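PDB 5KBP: glycosyl hydrolase, family 38 from Enterococcus faecalis, which probably hydrolyses alpha-linked mannose residues from glycans, as an alpha-mannosidase of glycosyl hydrolase family 38. Local coordinates for residues T136-Q141 and D181-F186; G827-T832 and Q853-E858; G847-A852 and A885-F890. All blocks are in the same frame, centred on the assembly; numbering follows the deposited sequence.

Interaction 1. Residues T136-Q141 and D181-F186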
loop_
_atom_site.group_PDB
_atom_site.type_symbol
_atom_site.label_atom_id
_atom_site.label_comp_id
_atom_site.label_asym_id
_atom_site.label_seq_id
_atom_site.Cartn_x
_atom_site.Cartn_y
_atom_site.Cartn_z
ATOM N N THR A 136 10.655 -29.389 -9.995
ATOM C CA THR A 136 9.382 -29.627 -9.315
ATOM C C THR A 136 9.300 -31.001 -8.660
ATOM O O THR A 136 8.876 -31.073 -7.493
ATOM C CB THR A 136 8.218 -29.415 -10.291
ATOM O OG1 THR A 136 8.325 -28.124 -10.902
ATOM C CG2 THR A 136 6.891 -29.510 -9.558
ATOM N N PRO A 137 9.672 -32.111 -9.317
ATOM C CA PRO A 137 9.546 -33.415 -8.638
ATOM C C PRO A 137 10.339 -33.512 -7.347
ATOM O O PRO A 137 9.819 -34.014 -6.344
ATOM C CB PRO A 137 10.057 -34.408 -9.692
ATOM C CG PRO A 137 9.846 -33.721 -10.987
ATOM C CD PRO A 137 10.112 -32.276 -10.715
ATOM N N GLN A 138 11.589 -33.041 -7.339
ATOM C CA GLN A 138 12.381 -33.105 -6.115
ATOM C C GLN A 138 11.811 -32.191 -5.038
ATOM O O GLN A 138 11.787 -32.555 -3.857
ATOM C CB GLN A 138 13.839 -32.748 -6.403
ATOM C CG GLN A 138 14.747 -32.911 -5.193
ATOM C CD GLN A 138 16.168 -32.460 -5.453
ATOM O OE1 GLN A 138 17.082 -32.793 -4.701
ATOM N NE2 GLN A 138 16.361 -31.691 -6.518
ATOM N N MET A 139 11.338 -31.003 -5.425
ATOM C CA MET A 139 10.785 -30.078 -4.441
ATOM C C MET A 139 9.459 -30.585 -3.887
ATOM O O MET A 139 9.159 -30.383 -2.705
ATOM C CB MET A 139 10.623 -28.689 -5.057
ATOM C CG MET A 139 11.939 -28.040 -5.467
ATOM S SD MET A 139 11.752 -26.336 -6.018
ATOM C CE MET A 139 11.093 -25.573 -4.537
ATOM N N MET A 140 8.647 -31.238 -4.724
ATOM C CA MET A 140 7.429 -31.872 -4.225
ATOM C C MET A 140 7.767 -32.992 -3.250
ATOM O O MET A 140 7.180 -33.090 -2.165
ATOM C CB MET A 140 6.591 -32.413 -5.386
ATOM C CG MET A 140 6.024 -31.357 -6.321
ATOM S SD MET A 140 5.143 -30.046 -5.460
ATOM C CE MET A 140 6.118 -28.628 -5.955
ATOM N N GLN A 141 8.722 -33.848 -3.623
ATOM C CA GLN A 141 9.096 -34.967 -2.766
ATOM C C GLN A 141 9.716 -34.481 -1.463
ATOM O O GLN A 141 9.485 -35.070 -0.399
ATOM C CB GLN A 141 10.061 -35.892 -3.508
ATOM C CG GLN A 141 9.779 -37.369 -3.309
ATOM C CD GLN A 141 8.444 -37.790 -3.893
ATOM O OE1 GLN A 141 7.417 -37.757 -3.215
ATOM N NE2 GLN A 141 8.452 -38.192 -5.158
ATOM N N ASP A 181 17.344 -34.553 -11.022
ATOM C CA ASP A 181 17.968 -35.446 -10.055
ATOM C C ASP A 181 17.371 -36.846 -10.083
ATOM O O ASP A 181 17.589 -37.617 -9.143
ATOM C CB ASP A 181 17.848 -34.866 -8.645
ATOM C CG ASP A 181 16.427 -34.893 -8.127
ATOM O OD1 ASP A 181 15.499 -34.603 -8.911
ATOM O OD2 ASP A 181 16.235 -35.219 -6.937
ATOM N N GLN A 182 16.615 -37.180 -11.129
ATOM C CA GLN A 182 15.935 -38.458 -11.323
ATOM C C GLN A 182 14.825 -38.705 -10.308
ATOM O O GLN A 182 14.274 -39.812 -10.264
ATOM C CB GLN A 182 16.916 -39.637 -11.313
ATOM C CG GLN A 182 17.982 -39.557 -12.397
ATOM C CD GLN A 182 18.717 -40.866 -12.594
ATOM O OE1 GLN A 182 19.946 -40.897 -12.668
ATOM N NE2 GLN A 182 17.967 -41.958 -12.688
ATOM N N THR A 183 14.479 -37.712 -9.491
ATOM C CA THR A 183 13.298 -37.827 -8.646
ATOM C C THR A 183 12.048 -37.812 -9.515
ATOM O O THR A 183 11.922 -37.001 -10.436
ATOM C CB THR A 183 13.250 -36.688 -7.625
ATOM O OG1 THR A 183 14.429 -36.722 -6.810
ATOM C CG2 THR A 183 12.026 -36.824 -6.729
ATOM N N LYS A 184 11.121 -38.719 -9.219
ATOM C CA LYS A 184 9.964 -38.961 -10.068
ATOM C C LYS A 184 8.687 -38.857 -9.248
ATOM O O LYS A 184 8.569 -39.490 -8.193
ATOM C CB LYS A 184 10.081 -40.337 -10.737
ATOM C CG LYS A 184 8.770 -40.992 -11.125
ATOM C CD LYS A 184 9.041 -42.254 -11.931
ATOM C CE LYS A 184 7.988 -43.322 -11.690
ATOM N NZ LYS A 184 8.005 -43.819 -10.285
ATOM N N ILE A 185 7.741 -38.052 -9.730
ATOM C CA ILE A 185 6.439 -37.886 -9.098
ATOM C C ILE A 185 5.357 -38.234 -10.117
ATOM O O ILE A 185 5.619 -38.390 -11.309
ATOM C CB ILE A 185 6.228 -36.462 -8.548
ATOM C CG1 ILE A 185 6.232 -35.445 -9.692
ATOM C CG2 ILE A 185 7.299 -36.120 -7.528
ATOM C CD1 ILE A 185 5.802 -34.053 -9.278
ATOM N N PHE A 186 4.127 -38.352 -9.624
ATOM C CA PHE A 186 2.974 -38.600 -10.480
ATOM C C PHE A 186 2.419 -37.273 -10.981
ATOM O O PHE A 186 2.146 -36.368 -10.186
ATOM C CB PHE A 186 1.895 -39.379 -9.727
ATOM C CG PHE A 186 0.625 -39.556 -10.509
ATOM C CD1 PHE A 186 0.575 -40.430 -11.581
ATOM C CD2 PHE A 186 -0.517 -38.848 -10.173
ATOM C CE1 PHE A 186 -0.588 -40.593 -12.306
ATOM C CE2 PHE A 186 -1.686 -39.010 -10.893
ATOM C CZ PHE A 186 -1.720 -39.884 -11.961
#
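Pro-137, in the first turn of helix 136-141, sets its ring against the backbone leading into strand 184-186, with CB 3.3 Å from Thr-183 O. The same Pro-137 CB meets Ile-185 CG2 at 3.9 Å. Ile-185 CG1 stands between its own backbone N and carbonyl carbon (chi1 64°); with the chain then extended, CD1 comes to Pro-137 CA while CG2 packs near Pro-137 O. Trp-177 of strand 174-178 touches both Pro-137 and Ile-185.

Gln-138 has an extended side chain that crosses Asp-181 and stacks its amide on the carboxylate, the two planes 23° apart and Gln-138 CD 3.1 Å from Asp-181 OD2. The amide is bonded elsewhere: NE2 to Gln-135 OE1 and Phe-890 O, OE1 to Ile-892 N. Asp-181 OD1 accepts a weak bond from Thr-183 N (3.3 Å), and Thr-183 CG2 fits against Gln-138 CA at 3.8 Å.

Met-140 starts toward the strand, touching Ile-185 CD1 with CG (4.0 Å), then bends away to Phe-126 and Met-107. In Gln-141 a bend at chi2 (65°) lays the side chain past Ile-185 in the opposite direction, NE2 lying 3.4 Å from Ile-185 CG2; NE2 also comes near Lys-184 O, at a poor angle for bonding.

No hydrogen bond crosses between the two segments, so this helix-on-sheet packing in the N-terminal domain of the family 38 fold rests on apolar fit and on a stacked amide whose rotation is fixed by partners outside the pair.

Interaction 2. Residues G827-T832 and Q853-E858. With SO4 (sulfate ion), chain I.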
loop_
_atom_site.group_PDB
_atom_site.type_symbol
_atom_site.label_atom_id
_atom_site.label_comp_id
_atom_site.label_asym_id
_atom_site.label_seq_id
_atom_site.Cartn_x
_atom_site.Cartn_y
_atom_site.Cartn_z
ATOM N N GLY A 827 33.405 -26.167 -3.548
ATOM C CA GLY A 827 33.048 -26.835 -4.775
ATOM C C GLY A 827 31.919 -26.145 -5.511
ATOM O O GLY A 827 31.517 -25.025 -5.179
ATOM N N PRO A 828 31.366 -26.829 -6.568
ATOM C CA PRO A 828 30.280 -26.248 -7.387
ATOM C C PRO A 828 28.918 -26.362 -6.712
ATOM O O PRO A 828 28.034 -27.130 -7.111
ATOM C CB PRO A 828 30.371 -27.072 -8.674
ATOM C CG PRO A 828 30.838 -28.414 -8.207
ATOM C CD PRO A 828 31.778 -28.157 -7.055
ATOM N N ILE A 829 28.728 -25.566 -5.661
ATOM C CA ILE A 829 27.525 -25.613 -4.841
ATOM C C ILE A 829 26.966 -24.205 -4.701
ATOM O O ILE A 829 27.718 -23.237 -4.557
ATOM C CB ILE A 829 27.815 -26.220 -3.451
ATOM C CG1 ILE A 829 28.435 -27.610 -3.593
ATOM C CG2 ILE A 829 26.547 -26.290 -2.616
ATOM C CD1 ILE A 829 28.906 -28.203 -2.287
ATOM N N GLY A 830 25.637 -24.097 -4.750
ATOM C CA GLY A 830 24.950 -22.858 -4.437
ATOM C C GLY A 830 24.314 -22.952 -3.068
ATOM O O GLY A 830 23.600 -23.912 -2.763
ATOM N N TRP A 831 24.586 -21.951 -2.234
ATOM C CA TRP A 831 24.092 -21.895 -0.865
ATOM C C TRP A 831 22.995 -20.844 -0.787
ATOM O O TRP A 831 23.224 -19.679 -1.129
ATOM C CB TRP A 831 25.228 -21.583 0.108
ATOM C CG TRP A 831 26.364 -22.551 -0.006
ATOM C CD1 TRP A 831 27.490 -22.411 -0.762
ATOM C CD2 TRP A 831 26.474 -23.822 0.646
ATOM N NE1 TRP A 831 28.299 -23.512 -0.616
ATOM C CE2 TRP A 831 27.697 -24.394 0.244
ATOM C CE3 TRP A 831 25.659 -24.531 1.534
ATOM C CZ2 TRP A 831 28.125 -25.639 0.698
ATOM C CZ3 TRP A 831 26.085 -25.768 1.984
ATOM C CH2 TRP A 831 27.307 -26.308 1.566
ATOM N N THR A 832 21.809 -21.254 -0.332
ATOM C CA THR A 832 20.616 -20.426 -0.439
ATOM C C THR A 832 19.958 -20.065 0.885
ATOM O O THR A 832 19.187 -19.100 0.915
ATOM C CB THR A 832 19.563 -21.115 -1.323
ATOM O OG1 THR A 832 19.206 -22.377 -0.749
ATOM C CG2 THR A 832 20.105 -21.335 -2.726
ATOM N N GLN A 853 27.169 -34.337 -11.395
ATOM C CA GLN A 853 28.043 -35.338 -10.804
ATOM C C GLN A 853 27.880 -35.364 -9.290
ATOM O O GLN A 853 27.513 -34.363 -8.668
ATOM C CB GLN A 853 29.512 -35.073 -11.151
ATOM C CG GLN A 853 29.913 -35.484 -12.557
ATOM C CD GLN A 853 29.428 -34.514 -13.613
ATOM O OE1 GLN A 853 28.765 -34.907 -14.573
ATOM N NE2 GLN A 853 29.762 -33.241 -13.445
ATOM N N ASN A 854 28.153 -36.528 -8.705
ATOM C CA ASN A 854 28.227 -36.644 -7.256
ATOM C C ASN A 854 29.496 -35.962 -6.761
ATOM O O ASN A 854 30.605 -36.349 -7.144
ATOM C CB ASN A 854 28.208 -38.114 -6.839
ATOM C CG ASN A 854 26.914 -38.810 -7.208
ATOM O OD1 ASN A 854 25.958 -38.818 -6.432
ATOM N ND2 ASN A 854 26.876 -39.401 -8.396
ATOM N N ILE A 855 29.337 -34.943 -5.924
ATOM C CA ILE A 855 30.476 -34.183 -5.415
ATOM C C ILE A 855 30.525 -34.323 -3.898
ATOM O O ILE A 855 29.485 -34.555 -3.265
ATOM C CB ILE A 855 30.396 -32.709 -5.842
ATOM C CG1 ILE A 855 29.235 -32.007 -5.137
ATOM C CG2 ILE A 855 30.245 -32.596 -7.353
ATOM C CD1 ILE A 855 29.087 -30.554 -5.516
ATOM N N PRO A 856 31.698 -34.208 -3.276
ATOM C CA PRO A 856 31.757 -34.249 -1.811
ATOM C C PRO A 856 31.145 -32.995 -1.208
ATOM O O PRO A 856 31.351 -31.883 -1.700
ATOM C CB PRO A 856 33.258 -34.338 -1.517
ATOM C CG PRO A 856 33.906 -33.712 -2.708
ATOM C CD PRO A 856 33.036 -34.072 -3.879
ATOM N N CYS A 857 30.379 -33.182 -0.131
ATOM C CA CYS A 857 29.703 -32.052 0.510
ATOM C C CYS A 857 29.562 -32.365 2.001
ATOM O O CYS A 857 28.583 -32.980 2.431
ATOM C CB CYS A 857 28.353 -31.772 -0.134
ATOM S SG CYS A 857 27.596 -30.211 0.377
ATOM N N GLU A 858 30.550 -31.930 2.777
ATOM C CA GLU A 858 30.518 -32.016 4.231
ATOM C C GLU A 858 30.456 -30.607 4.806
ATOM O O GLU A 858 31.277 -29.753 4.455
ATOM C CB GLU A 858 31.743 -32.760 4.769
HETATM S S SO4 I . 28.189 -31.177 -15.806
HETATM O O1 SO4 I . 28.220 -30.329 -16.994
HETATM O O2 SO4 I . 29.126 -30.662 -14.811
HETATM O O3 SO4 I . 28.573 -32.537 -16.176
HETATM O O4 SO4 I . 26.840 -31.188 -15.248
#
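Edge strand 829-836 of the five-stranded antiparallel sheet in the C-terminal beta-sandwich region is overlaid here by loop 853-858, through Ile-855 and Cys-857 packing on Pro-828, Ile-829 and Trp-831. An inverse gamma turn centred on Pro-828 leads into the strand, with Ile-829 N bonding back to Gly-827 O (2.9 Å).

Ile-855 carries the part of the contact nearest the start of the strand. Its CG1 sits between backbone N and carbonyl carbon (chi1 68°) and the chain runs on straight, delivering CD1 to two neighbours at once. Pro-828 meets this methyl with the CG corner of its ring, 3.9 Å from Ile-855 CD1, and Ile-829 CG1 passes across the same Ile-855 CD1 at 3.6 Å.

Cys-857 continues the apolar row. Its SG rests 3.6 Å from Ile-829 CD1 and 4.1 Å from Trp-831 CH2, approaching the indole obliquely, 61° off the ring normal. Within the strand, Ile-829 CG2 lies 3.6 Å above one face of the Trp-831 ring, offset toward its rim, which packs the two strand side chains together. Trp-831 also meets the rings of His-824 and Trp-895, which set it among other aromatic groups.

At the exposed start of the loop, Gln-853 bends at chi2 and turns its amide to a sulfate ion, probably acquired from the crystallisation liquor. Gln-853 NE2 gives hydrogen bonds to sulfate O2 (3.0 Å) and O3 (3.1 Å).

No hydrogen bond joins the two segments. A connection that packs aliphatic and sulfur side chains on one face of an edge strand, on its way to the outermost strand 860-861, fits the layered build of a beta sandwich.

Interaction 3. Residues G847-A852 and A885-F890. With SO4 (sulfate ion), chain I.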
loop_
_atom_site.group_PDB
_atom_site.type_symbol
_atom_site.label_atom_id
_atom_site.label_comp_id
_atom_site.label_asym_id
_atom_site.label_seq_id
_atom_site.Cartn_x
_atom_site.Cartn_y
_atom_site.Cartn_z
ATOM N N GLY A 847 21.637 -26.025 0.712
ATOM C CA GLY A 847 22.352 -25.784 -0.522
ATOM C C GLY A 847 21.915 -26.780 -1.578
ATOM O O GLY A 847 21.090 -27.658 -1.319
ATOM N N PHE A 848 22.479 -26.636 -2.774
ATOM C CA PHE A 848 22.140 -27.555 -3.851
ATOM C C PHE A 848 23.329 -27.729 -4.781
ATOM O O PHE A 848 24.161 -26.831 -4.932
ATOM C CB PHE A 848 20.910 -27.080 -4.637
ATOM C CG PHE A 848 21.144 -25.844 -5.459
ATOM C CD1 PHE A 848 21.215 -24.598 -4.859
ATOM C CD2 PHE A 848 21.268 -25.927 -6.837
ATOM C CE1 PHE A 848 21.421 -23.459 -5.616
ATOM C CE2 PHE A 848 21.471 -24.793 -7.599
ATOM C CZ PHE A 848 21.549 -23.557 -6.988
ATOM N N ASN A 849 23.398 -28.903 -5.403
ATOM C CA ASN A 849 24.452 -29.206 -6.360
ATOM C C ASN A 849 24.190 -28.478 -7.672
ATOM O O ASN A 849 23.065 -28.483 -8.184
ATOM C CB ASN A 849 24.532 -30.715 -6.599
ATOM C CG ASN A 849 25.806 -31.134 -7.311
ATOM O OD1 ASN A 849 26.491 -30.317 -7.930
ATOM N ND2 ASN A 849 26.125 -32.419 -7.232
ATOM N N LEU A 850 25.231 -27.852 -8.214
ATOM C CA LEU A 850 25.134 -27.153 -9.486
ATOM C C LEU A 850 25.416 -28.051 -10.683
ATOM O O LEU A 850 25.086 -27.672 -11.812
ATOM C CB LEU A 850 26.103 -25.964 -9.508
ATOM C CG LEU A 850 25.867 -24.834 -8.504
ATOM C CD1 LEU A 850 27.079 -23.918 -8.432
ATOM C CD2 LEU A 850 24.627 -24.043 -8.883
ATOM N N THR A 851 26.003 -29.225 -10.470
ATOM C CA THR A 851 26.450 -30.097 -11.546
ATOM C C THR A 851 25.628 -31.382 -11.570
ATOM O O THR A 851 24.768 -31.623 -10.717
ATOM C CB THR A 851 27.938 -30.418 -11.397
ATOM O OG1 THR A 851 28.119 -31.391 -10.361
ATOM C CG2 THR A 851 28.710 -29.169 -11.034
ATOM N N ALA A 852 25.913 -32.217 -12.568
ATOM C CA ALA A 852 25.279 -33.518 -12.720
ATOM C C ALA A 852 26.128 -34.652 -12.161
ATOM O O ALA A 852 25.833 -35.822 -12.426
ATOM C CB ALA A 852 24.965 -33.781 -14.195
ATOM N N ALA A 885 27.521 -38.155 3.383
ATOM C CA ALA A 885 27.290 -38.754 2.080
ATOM C C ALA A 885 27.526 -37.724 0.978
ATOM O O ALA A 885 27.275 -36.530 1.168
ATOM C CB ALA A 885 25.869 -39.302 1.984
ATOM N N PRO A 886 28.019 -38.158 -0.181
ATOM C CA PRO A 886 28.270 -37.209 -1.271
ATOM C C PRO A 886 26.980 -36.570 -1.764
ATOM O O PRO A 886 25.904 -37.172 -1.727
ATOM C CB PRO A 886 28.918 -38.076 -2.357
ATOM C CG PRO A 886 28.480 -39.474 -2.039
ATOM C CD PRO A 886 28.403 -39.533 -0.544
ATOM N N LEU A 887 27.099 -35.326 -2.219
ATOM C CA LEU A 887 25.950 -34.602 -2.742
ATOM C C LEU A 887 25.579 -35.157 -4.111
ATOM O O LEU A 887 26.391 -35.131 -5.041
ATOM C CB LEU A 887 26.260 -33.111 -2.825
ATOM C CG LEU A 887 25.080 -32.174 -3.085
ATOM C CD1 LEU A 887 24.008 -32.361 -2.024
ATOM C CD2 LEU A 887 25.553 -30.731 -3.120
ATOM N N ARG A 888 24.358 -35.669 -4.231
ATOM C CA ARG A 888 23.916 -36.273 -5.474
ATOM C C ARG A 888 23.668 -35.197 -6.531
ATOM O O ARG A 888 23.480 -34.023 -6.204
ATOM C CB ARG A 888 22.656 -37.101 -5.232
ATOM C CG ARG A 888 22.891 -38.303 -4.329
ATOM C CD ARG A 888 21.673 -39.206 -4.260
ATOM N NE ARG A 888 20.542 -38.558 -3.607
ATOM C CZ ARG A 888 20.340 -38.558 -2.293
ATOM N NH1 ARG A 888 19.282 -37.944 -1.783
ATOM N NH2 ARG A 888 21.198 -39.169 -1.488
ATOM N N PRO A 889 23.690 -35.573 -7.811
ATOM C CA PRO A 889 23.474 -34.583 -8.878
ATOM C C PRO A 889 22.135 -33.873 -8.736
ATOM O O PRO A 889 21.082 -34.506 -8.620
ATOM C CB PRO A 889 23.531 -35.425 -10.160
ATOM C CG PRO A 889 23.437 -36.856 -9.714
ATOM C CD PRO A 889 24.055 -36.888 -8.359
ATOM N N PHE A 890 22.191 -32.539 -8.743
ATOM C CA PHE A 890 21.009 -31.681 -8.660
ATOM C C PHE A 890 20.223 -31.915 -7.373
ATOM O O PHE A 890 19.016 -31.667 -7.317
ATOM C CB PHE A 890 20.101 -31.862 -9.880
ATOM C CG PHE A 890 20.804 -31.671 -11.195
ATOM C CD1 PHE A 890 21.166 -30.405 -11.623
ATOM C CD2 PHE A 890 21.094 -32.757 -12.005
ATOM C CE1 PHE A 890 21.812 -30.225 -12.834
ATOM C CE2 PHE A 890 21.736 -32.583 -13.217
ATOM C CZ PHE A 890 22.096 -31.316 -13.632
HETATM S S SO4 I . 28.189 -31.177 -15.806
HETATM O O1 SO4 I . 28.220 -30.329 -16.994
HETATM O O2 SO4 I . 29.126 -30.662 -14.811
HETATM O O3 SO4 I . 28.573 -32.537 -16.176
HETATM O O4 SO4 I . 26.840 -31.188 -15.248
#
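Asn-849, the last residue of strand 843-849, forms the tight half of this contact against Leu-887, Arg-888 and Phe-890. With CG anti to the backbone N (chi1 -166°), its amide turns into the bend of the chain. Asn-849 OD1 accepts two bonds from the same face of its plane: a nearly straight one from Thr-851 N (2.8 Å, 171°) and one from Thr-851 OG1 (3.1 Å). Asn-849 ND2 bonds to Arg-888 O at 3.3 Å, with the oxygen close to the amide plane but the donor well above the carbonyl plane, and it also reaches Gln-853 O. With both ends engaged, the buried amide is fixed in rotation, and Leu-887 CD2 packs on Asn-849 CB at 3.6 Å.

Thr-851 O is used twice by Phe-890: it takes a weak bond from Phe-890 N (3.4 Å) and lies 3.7 Å above the centre of the ring.

Toward solvent, exposed Ala-852 makes no hydrogen bond to the other segment and meets it by van der Waals contact. Its CB approaches the ring obliquely, 3.6 Å from Phe-890 CE2, while Pro-889 CB leans on Ala-852 O. Ala-852 N donates a hydrogen bond to O4 of the sulfate ion (3.0 Å), and the Arg-888 side chain starts off away from the contact.

The arrangement is an Asx turn at the end of a beta-sandwich strand, its asparagine tying in a neighbouring loop.

Interactions 2 and 3 belong to one sheet region: strands 829-836 and 843-849 are neighbours, Gly-830 O bonds to Phe-848 N, and Ile-855 O to Leu-887 N. Their centres lie about 5 Å apart and both reach the same sulfate, yet interaction 2 is apolar across its segments whereas interaction 3 depends on a bonded asparagine amide. Interaction 1 lies in the N-terminal domain, its centre about 15 Å from that of interaction 3, and meets it where the Gln-138 amide reaches the backbone of Phe-890 and Asp-181 packs on Pro-889. All three mix buried residues with a solvent-facing rim; helix-on-sheet packing distinguishes interaction 1 from the two strand-and-loop contacts.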